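Local coordinates for p-47 protein (Clostridium botulinum E1 str. 'BoNT E Beluga', PDB 5WIX), which is of unknown function but has a tubular lipid-binding (TULIP) fold resembling bactericidal/permeability-increasing protein, which suggests, without proving, a role in binding lipids, at residues I337-Y342 and E352-P357. Numbering follows the deposited sequence.
Sequences ITKFIY and EIYSTP
With CG2 of Ile-337 trans to its own backbone N and CG of Tyr-354 likewise trans to N (chi1 -179°), the two side chains run alongside each other in the same direction, and the Ile-337 methyl CG2 meets the tyrosine ring obliquely, 3.9 Å from CD2. The other branch of Ile-337, CG1, turns to Ser-355, near its OG and 4.2 Å from CD of Pro-357. Beneath these side chains the pairing is irregular. The carbonyl O of Ile-337 accepts two amides, Tyr-354 N at 2.8 Å and Ser-355 N at 3.3 Å, while Ile-337 N donates to Ser-355 O. This is a classic beta bulge, with Tyr-354 and Ser-355 together facing Ile-337. Beyond it Lys-339 and Glu-352 form an antiparallel hydrogen-bonded pair: Lys-339 N binds Glu-352 O (2.8 Å), lying in the carbonyl plane, and Glu-352 N returns a bond to Lys-339 O (3.1 Å). Between this pair and the bulge, Thr-338 and Ile-353 form a non-hydrogen-bonded pair on the other face, CG2 of Thr-338 lying 4.0 Å from CD1 of Ile-353; Leu-391 packs on the threonine and Ala-392 on the isoleucine. On the face of Ile-337, the Glu-352 carboxylate crosses Ile-341 obliquely, OE2 against CG1 and CD1; OE2 stays 5.7 Å from Lys-339 NZ, too far for a salt bridge, though the opposite charges may attract weakly. Thr-338 is backbone-bonded to Leu-312 of strand 311-322, and Phe-340 to Asn-310 just before it. The arrangement is thus a bulged beta hairpin of strands 328-343 and 348-363, part of an antiparallel sheet in this BPI-like TULIP fold.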
# COMPACT_ATOMS: atom_id res chain seq x y z
N ILE A 337 -4.09 -24.57 -10.40
CA ILE A 337 -4.13 -23.68 -9.25
C ILE A 337 -2.76 -23.57 -8.56
O ILE A 337 -2.18 -24.57 -8.14
CB ILE A 337 -5.14 -24.18 -8.24
CG1 ILE A 337 -6.42 -24.62 -8.96
CG2 ILE A 337 -5.38 -23.13 -7.17
CD1 ILE A 337 -7.15 -23.50 -9.63
N THR A 338 -2.25 -22.35 -8.44
CA THR A 338 -1.03 -22.13 -7.66
C THR A 338 -1.37 -21.27 -6.45
O THR A 338 -2.40 -20.59 -6.45
CB THR A 338 0.06 -21.46 -8.46
OG1 THR A 338 -0.43 -20.21 -8.97
CG2 THR A 338 0.43 -22.32 -9.62
N LYS A 339 -0.50 -21.30 -5.44
CA LYS A 339 -0.78 -20.68 -4.14
C LYS A 339 0.32 -19.77 -3.59
O LYS A 339 1.49 -20.14 -3.59
CB LYS A 339 -1.08 -21.77 -3.10
CG LYS A 339 -1.35 -21.26 -1.70
CD LYS A 339 -1.55 -22.41 -0.70
CE LYS A 339 -1.97 -21.88 0.69
NZ LYS A 339 -2.17 -22.95 1.71
N PHE A 340 -0.08 -18.60 -3.09
CA PHE A 340 0.84 -17.68 -2.43
C PHE A 340 1.47 -18.35 -1.22
O PHE A 340 0.84 -19.15 -0.54
CB PHE A 340 0.10 -16.41 -2.01
CG PHE A 340 0.90 -15.49 -1.13
CD1 PHE A 340 1.72 -14.52 -1.69
CD2 PHE A 340 0.79 -15.56 0.25
CE1 PHE A 340 2.45 -13.66 -0.88
CE2 PHE A 340 1.51 -14.70 1.06
CZ PHE A 340 2.33 -13.75 0.50
N ILE A 341 2.73 -18.01 -0.95
CA ILE A 341 3.51 -18.65 0.10
C ILE A 341 4.47 -17.62 0.66
O ILE A 341 5.25 -17.02 -0.09
CB ILE A 341 4.32 -19.86 -0.43
CG1 ILE A 341 3.44 -21.11 -0.49
CG2 ILE A 341 5.56 -20.13 0.46
CD1 ILE A 341 2.92 -21.49 0.85
N TYR A 342 4.43 -17.41 1.96
CA TYR A 342 5.35 -16.43 2.49
C TYR A 342 6.29 -17.03 3.51
O TYR A 342 5.90 -17.80 4.38
CB TYR A 342 4.60 -15.27 3.09
CG TYR A 342 5.51 -14.25 3.72
CD1 TYR A 342 6.36 -13.46 2.94
CD2 TYR A 342 5.54 -14.08 5.10
CE1 TYR A 342 7.19 -12.53 3.52
CE2 TYR A 342 6.37 -13.16 5.68
CZ TYR A 342 7.20 -12.39 4.89
OH TYR A 342 8.02 -11.47 5.49
N GLU A 352 3.50 -21.98 -5.14
CA GLU A 352 3.65 -23.38 -5.38
C GLU A 352 2.39 -23.95 -6.01
O GLU A 352 1.36 -23.28 -6.11
CB GLU A 352 4.01 -24.11 -4.09
CG GLU A 352 2.91 -24.19 -3.11
CD GLU A 352 3.39 -24.74 -1.79
OE1 GLU A 352 4.61 -25.05 -1.71
OE2 GLU A 352 2.57 -24.85 -0.85
N ILE A 353 2.50 -25.19 -6.46
CA ILE A 353 1.40 -25.88 -7.10
C ILE A 353 0.42 -26.38 -6.06
O ILE A 353 0.81 -27.08 -5.13
CB ILE A 353 1.92 -27.07 -7.92
CG1 ILE A 353 2.92 -26.58 -8.97
CG2 ILE A 353 0.76 -27.86 -8.54
CD1 ILE A 353 2.26 -25.85 -10.16
N TYR A 354 -0.86 -26.02 -6.20
CA TYR A 354 -1.90 -26.48 -5.27
C TYR A 354 -2.63 -27.69 -5.84
O TYR A 354 -2.83 -28.70 -5.17
CB TYR A 354 -2.89 -25.36 -4.98
CG TYR A 354 -4.00 -25.70 -4.00
CD1 TYR A 354 -3.77 -25.70 -2.62
CD2 TYR A 354 -5.29 -25.98 -4.44
CE1 TYR A 354 -4.78 -25.99 -1.72
CE2 TYR A 354 -6.32 -26.27 -3.54
CZ TYR A 354 -6.05 -26.27 -2.18
OH TYR A 354 -7.06 -26.56 -1.27
N SER A 355 -3.03 -27.57 -7.10
CA SER A 355 -3.73 -28.65 -7.77
C SER A 355 -3.62 -28.56 -9.27
O SER A 355 -3.41 -27.49 -9.84
CB SER A 355 -5.20 -28.63 -7.38
OG SER A 355 -5.84 -27.54 -8.02
N THR A 356 -3.77 -29.70 -9.93
CA THR A 356 -3.88 -29.68 -11.37
C THR A 356 -5.17 -30.36 -11.74
O THR A 356 -5.20 -31.55 -12.07
CB THR A 356 -2.68 -30.35 -12.04
OG1 THR A 356 -2.22 -31.44 -11.24
CG2 THR A 356 -1.57 -29.35 -12.14
N PRO A 357 -6.27 -29.60 -11.65
CA PRO A 357 -7.59 -30.19 -11.92
C PRO A 357 -7.79 -30.53 -13.39
O PRO A 357 -8.71 -31.29 -13.70
CB PRO A 357 -8.58 -29.10 -11.44
CG PRO A 357 -7.81 -27.85 -11.33
CD PRO A 357 -6.36 -28.22 -11.13